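Local coordinates for uncharacterized protein AsbF (Bacillus anthracis, PDB 3DX5), which catalyses the manganese-dependent dehydration of 3-dehydroshikimate to 3,4-dihydroxybenzoate, a step in petrobactin siderophore biosynthesis, at residues I15-I20 with I32-T37; T65-Y70 with I91-F96. One frame throughout, in Å; residues are numbered along the deposited sequence. Where two conformers were deposited one is given.

Overall arrangement
Both contacts lie between a barrel strand and a helix on the outside of the xylose isomerase-like TIM barrel, and their centres are about 12 Å apart. They come in series along the chain: contact 1 belongs to the unit strand 2-6, helix 17-26, strand 31-35, and contact 2 to strand 64-68, helix 79-96, strand 100-103. Strands 31-35 and 64-68 are parallel neighbours in the barrel sheet. Two probable hydrogen bonds tie the contacts together, Glu33 OE2 to Ser68 OG at 2.7 Å and Trp35 NE1 to Tyr70 OH at 2.8 Å. The second of these leads to the substrate-binding tyrosine, so the outer packing and the active site share the same two strands.

Contact 1: I15-I20 with I32-T37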
# COMPACT_ATOMS: atom_id res chain seq x y z
N ILE A 15 -9.87 6.29 -4.80
CA ILE A 15 -10.10 7.33 -5.78
C ILE A 15 -9.99 6.70 -7.19
O ILE A 15 -9.15 5.83 -7.42
CB ILE A 15 -9.06 8.51 -5.63
CG1 ILE A 15 -9.43 9.69 -6.57
CG2 ILE A 15 -7.61 8.05 -5.88
CD1 ILE A 15 -8.53 10.98 -6.36
N SER A 16 -10.79 7.18 -8.13
CA SER A 16 -10.77 6.64 -9.50
C SER A 16 -9.71 7.31 -10.35
O SER A 16 -9.27 8.41 -10.06
CB SER A 16 -12.14 6.83 -10.17
OG SER A 16 -12.34 8.20 -10.42
N PHE A 17 -9.30 6.63 -11.42
CA PHE A 17 -8.38 7.23 -12.38
C PHE A 17 -8.98 8.54 -12.97
O PHE A 17 -8.25 9.53 -13.16
CB PHE A 17 -8.06 6.23 -13.50
CG PHE A 17 -7.09 6.76 -14.53
CD1 PHE A 17 -5.77 7.09 -14.18
CD2 PHE A 17 -7.48 6.89 -15.86
CE1 PHE A 17 -4.87 7.57 -15.15
CE2 PHE A 17 -6.57 7.37 -16.83
CZ PHE A 17 -5.28 7.69 -16.48
N THR A 18 -10.29 8.52 -13.25
CA THR A 18 -10.99 9.68 -13.80
C THR A 18 -10.80 10.89 -12.88
O THR A 18 -10.49 11.98 -13.36
CB THR A 18 -12.50 9.41 -14.00
OG1 THR A 18 -12.69 8.38 -14.99
CG2 THR A 18 -13.24 10.71 -14.46
N ASP A 19 -10.95 10.69 -11.56
CA ASP A 19 -10.76 11.79 -10.61
C ASP A 19 -9.31 12.24 -10.46
O ASP A 19 -9.03 13.44 -10.27
CB ASP A 19 -11.34 11.43 -9.24
CG ASP A 19 -12.87 11.44 -9.25
OD1 ASP A 19 -13.50 11.87 -10.26
OD2 ASP A 19 -13.44 11.03 -8.23
N ILE A 20 -8.37 11.31 -10.55
CA ILE A 20 -6.95 11.72 -10.61
C ILE A 20 -6.63 12.60 -11.86
O ILE A 20 -5.97 13.66 -11.75
CB ILE A 20 -6.04 10.54 -10.56
CG1 ILE A 20 -6.02 9.99 -9.13
CG2 ILE A 20 -4.60 10.95 -11.00
CD1 ILE A 20 -5.25 8.74 -9.02
N ILE A 32 1.16 12.62 -15.75
CA ILE A 32 0.86 11.70 -14.65
C ILE A 32 1.89 10.57 -14.71
O ILE A 32 2.09 9.96 -15.76
CB ILE A 32 -0.58 11.16 -14.75
CG1 ILE A 32 -1.57 12.31 -14.48
CG2 ILE A 32 -0.79 9.98 -13.75
CD1 ILE A 32 -3.01 11.97 -14.91
N GLU A 33 2.55 10.30 -13.58
CA GLU A 33 3.47 9.18 -13.47
C GLU A 33 2.64 8.09 -12.82
O GLU A 33 2.20 8.21 -11.63
CB GLU A 33 4.71 9.57 -12.63
CG GLU A 33 5.56 8.34 -12.18
CD GLU A 33 6.76 8.73 -11.32
OE1 GLU A 33 7.14 9.94 -11.28
OE2 GLU A 33 7.35 7.83 -10.65
N LEU A 34 2.40 7.04 -13.59
CA LEU A 34 1.44 6.03 -13.21
C LEU A 34 2.16 4.88 -12.53
O LEU A 34 3.04 4.25 -13.15
CB LEU A 34 0.71 5.51 -14.45
CG LEU A 34 -0.51 4.62 -14.29
CD1 LEU A 34 -1.56 5.14 -13.37
CD2 LEU A 34 -1.10 4.50 -15.72
N TRP A 35 1.77 4.57 -11.30
CA TRP A 35 2.33 3.42 -10.58
C TRP A 35 1.97 2.13 -11.34
O TRP A 35 0.84 2.00 -11.83
CB TRP A 35 1.68 3.40 -9.20
CG TRP A 35 2.43 2.69 -8.11
CD1 TRP A 35 3.79 2.36 -8.07
CD2 TRP A 35 1.87 2.27 -6.86
NE1 TRP A 35 4.07 1.74 -6.85
CE2 TRP A 35 2.92 1.68 -6.10
CE3 TRP A 35 0.58 2.34 -6.30
CZ2 TRP A 35 2.70 1.15 -4.81
CZ3 TRP A 35 0.36 1.81 -5.02
CH2 TRP A 35 1.42 1.23 -4.29
N GLY A 36 2.92 1.20 -11.47
CA GLY A 36 2.74 0.02 -12.29
C GLY A 36 1.53 -0.82 -11.90
O GLY A 36 0.79 -1.29 -12.78
N THR A 37 1.29 -0.98 -10.59
CA THR A 37 0.13 -1.77 -10.17
C THR A 37 -1.20 -1.10 -10.54
O THR A 37 -2.19 -1.80 -10.87
CB THR A 37 0.16 -2.11 -8.64
OG1 THR A 37 -0.92 -3.00 -8.38
CG2 THR A 37 -0.01 -0.81 -7.77
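Phe17 and Leu34 approach to 9.9 Å between CA atoms, and Ile20 and Ile32 to 8.8 Å between theirs. The pairing reverses along the two segments, so the first turn of helix 17-26 runs roughly against strand 31-35. No hydrogen bond crosses the gap, and the 155 Å² buried between the segments is apolar. Phe17 CG is anti to the backbone N (chi1 -179°), and although its CB points neither at the strand nor away from it, the end of the ring comes nearer. Phe17 CE1, at the rim of the ring, then lies 4.5 Å from Leu34 CD1, and the methyl meets the ring obliquely. One helical turn on, the CG2 branch of Ile20 reaches Ile32 CD1 at 4.3 Å, a contact of two methyl ends, both CB atoms being directed across the interface. This is the helix-to-strand packing of a beta-alpha-beta crossover, in which helix 17-26 connects the parallel strands 2-6 and 31-35. Ser16 N-caps that helix: its OG accepts from Asp19 N at 3.1 Å and 160°, while Ile20 N bonds to Ser16 O. Beyond the two segments, Phe17 also packs on Leu42 of helix 36-45 and on helix 47-56, and Leu14 of the second subunit touches both Phe17 and Ile20. Strand 31-35 turns its alternate residues inward. There Glu33 OE2 bonds to NE2 of His198, a manganese ligand, and OE1 bonds to Ser251 OG, so the carboxylate is second-shell to the metal.

Contact 2: T65-Y70 with I91-F96; sequences TMISDY and ILANWF. With DHB (3,4-dihydroxybenzoic acid), chain D.
Ile67 CD1 carries the whole contact, touching Leu92, Ala93 and Phe96 on one side of the helix. The methyl rests against the peptide link between the first two, with Ile67 CD1 3.7 Å from Ala93 N. Ile67 CD1 also meets Leu92 CB at 4.1 Å, and the CB of Ala93 lies close by. Phe96, one turn further on, brings CD2 of its ring to 4.4 Å from Ile67 CD1, which stands obliquely to that ring. With CG1 anti to the carbonyl carbon (chi1 -67°), the longer branch of Ile67 extends to the helix. Past the end of the strand the chain turns to the pocket, where Tyr70 OH donates to O1 of the bound 3,4-dihydroxybenzoic acid at 2.5 Å. The oxygen sits in the plane of the Tyr70 ring, at its edge, as suits donation from the phenol. Arg102 makes a cation-pi contact with this ring and also binds the ligand through NH2, so one arginine contacts both the ring and the ligand; its NE bonds to Asp69 O. Behind Tyr70, Asp69 OD2 accepts Tyr70 N at 2.7 Å on its anti lone pair, though the bond is bent (131°). The same oxygen forms a salt bridge with Lys85, whose NZ also bonds to Tyr70 O. Strand 65-68 and helix segment 91-96 run nearly antiparallel (152°), their axes 9.3 Å apart, as in a beta-alpha unit of a TIM barrel. Ile67 also touches Ile101 of strand 100-103, while Leu92 packs on helix 36-45 and Phe96 on both that helix and helix 47-56.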
# COMPACT_ATOMS: atom_id res chain seq x y z
N THR A 65 3.67 10.09 -18.08
CA THR A 65 5.11 10.40 -18.23
C THR A 65 6.00 9.15 -18.17
O THR A 65 7.13 9.13 -18.72
CB THR A 65 5.62 11.46 -17.16
OG1 THR A 65 5.72 10.84 -15.86
CG2 THR A 65 4.68 12.63 -17.04
N MSE A 66 5.50 8.13 -17.49
CA MSE A 66 6.31 6.98 -17.09
C MSE A 66 5.41 6.03 -16.34
O MSE A 66 4.45 6.46 -15.67
CB MSE A 66 7.45 7.45 -16.17
CG MSE A 66 8.41 6.33 -15.67
SE MSE A 66 10.12 7.12 -15.04
CE MSE A 66 9.47 8.07 -13.46
N ILE A 67 5.72 4.74 -16.41
CA ILE A 67 5.13 3.78 -15.50
C ILE A 67 6.20 3.37 -14.50
O ILE A 67 7.31 2.96 -14.91
CB ILE A 67 4.60 2.55 -16.26
CG1 ILE A 67 3.41 3.02 -17.14
CG2 ILE A 67 4.20 1.47 -15.28
CD1 ILE A 67 3.05 2.05 -18.24
N SER A 68 5.89 3.45 -13.21
CA SER A 68 6.90 3.22 -12.19
C SER A 68 6.66 1.92 -11.43
O SER A 68 5.63 1.73 -10.78
CB SER A 68 6.99 4.44 -11.27
OG SER A 68 7.17 5.59 -12.08
N ASP A 69 7.62 1.01 -11.56
CA ASP A 69 7.43 -0.33 -11.06
C ASP A 69 8.70 -0.82 -10.39
O ASP A 69 9.48 -0.00 -9.90
CB ASP A 69 6.95 -1.24 -12.21
CG ASP A 69 6.00 -2.35 -11.70
OD1 ASP A 69 4.89 -2.49 -12.27
OD2 ASP A 69 6.37 -3.09 -10.74
N TYR A 70 8.89 -2.14 -10.34
CA TYR A 70 9.93 -2.79 -9.54
C TYR A 70 10.24 -4.05 -10.30
O TYR A 70 9.38 -4.91 -10.45
CB TYR A 70 9.38 -3.16 -8.11
CG TYR A 70 8.62 -2.01 -7.43
CD1 TYR A 70 9.29 -1.10 -6.59
CD2 TYR A 70 7.24 -1.81 -7.66
CE1 TYR A 70 8.60 -0.02 -5.99
CE2 TYR A 70 6.57 -0.73 -7.10
CZ TYR A 70 7.25 0.15 -6.26
OH TYR A 70 6.57 1.22 -5.68
N ILE A 91 3.39 -3.83 -22.95
CA ILE A 91 1.99 -3.73 -23.37
C ILE A 91 1.28 -2.50 -22.73
O ILE A 91 0.61 -1.67 -23.44
CB ILE A 91 1.22 -5.05 -23.05
CG1 ILE A 91 1.62 -6.11 -24.06
CG2 ILE A 91 -0.29 -4.80 -23.05
CD1 ILE A 91 1.07 -7.52 -23.80
N LEU A 92 1.42 -2.37 -21.41
CA LEU A 92 0.86 -1.22 -20.67
C LEU A 92 1.43 0.11 -21.18
O LEU A 92 0.68 1.05 -21.42
CB LEU A 92 1.07 -1.38 -19.15
CG LEU A 92 0.47 -2.61 -18.47
CD1 LEU A 92 0.89 -2.66 -17.04
CD2 LEU A 92 -1.09 -2.64 -18.56
N ALA A 93 2.75 0.19 -21.38
CA ALA A 93 3.35 1.44 -21.87
C ALA A 93 2.82 1.82 -23.24
O ALA A 93 2.60 2.99 -23.53
CB ALA A 93 4.88 1.35 -21.90
N ASN A 94 2.63 0.83 -24.10
CA ASN A 94 2.01 1.05 -25.38
C ASN A 94 0.60 1.62 -25.23
O ASN A 94 0.26 2.61 -25.88
CB ASN A 94 1.98 -0.25 -26.20
CG ASN A 94 1.70 0.02 -27.65
OD1 ASN A 94 0.63 -0.28 -28.18
ND2 ASN A 94 2.65 0.65 -28.30
N TRP A 95 -0.21 1.04 -24.34
CA TRP A 95 -1.57 1.48 -24.19
C TRP A 95 -1.62 2.90 -23.61
O TRP A 95 -2.37 3.76 -24.09
CB TRP A 95 -2.32 0.50 -23.28
CG TRP A 95 -3.77 0.81 -23.08
CD1 TRP A 95 -4.67 1.20 -24.04
CD2 TRP A 95 -4.50 0.69 -21.85
NE1 TRP A 95 -5.92 1.33 -23.47
CE2 TRP A 95 -5.85 1.01 -22.14
CE3 TRP A 95 -4.15 0.30 -20.55
CZ2 TRP A 95 -6.85 1.01 -21.15
CZ3 TRP A 95 -5.15 0.31 -19.55
CH2 TRP A 95 -6.48 0.65 -19.86
N PHE A 96 -0.79 3.15 -22.60
CA PHE A 96 -0.74 4.46 -21.96
C PHE A 96 0.06 5.51 -22.71
O PHE A 96 0.10 6.67 -22.30
CB PHE A 96 -0.23 4.32 -20.53
CG PHE A 96 -1.28 3.76 -19.57
CD1 PHE A 96 -2.38 4.55 -19.17
CD2 PHE A 96 -1.19 2.47 -19.12
CE1 PHE A 96 -3.34 4.05 -18.29
CE2 PHE A 96 -2.15 1.93 -18.24
CZ PHE A 96 -3.24 2.73 -17.83
C1 DHB D . 9.37 4.64 -3.66
C2 DHB D . 10.05 5.75 -4.17
C3 DHB D . 10.80 6.57 -3.32
O3 DHB D . 11.49 7.67 -3.75
C4 DHB D . 10.87 6.23 -1.90
O4 DHB D . 11.61 7.04 -1.12
C5 DHB D . 10.21 5.10 -1.41
C6 DHB D . 9.46 4.32 -2.30
C DHB D . 8.55 3.78 -4.61
O1 DHB D . 7.95 2.76 -4.25
O2 DHB D . 8.44 4.14 -5.88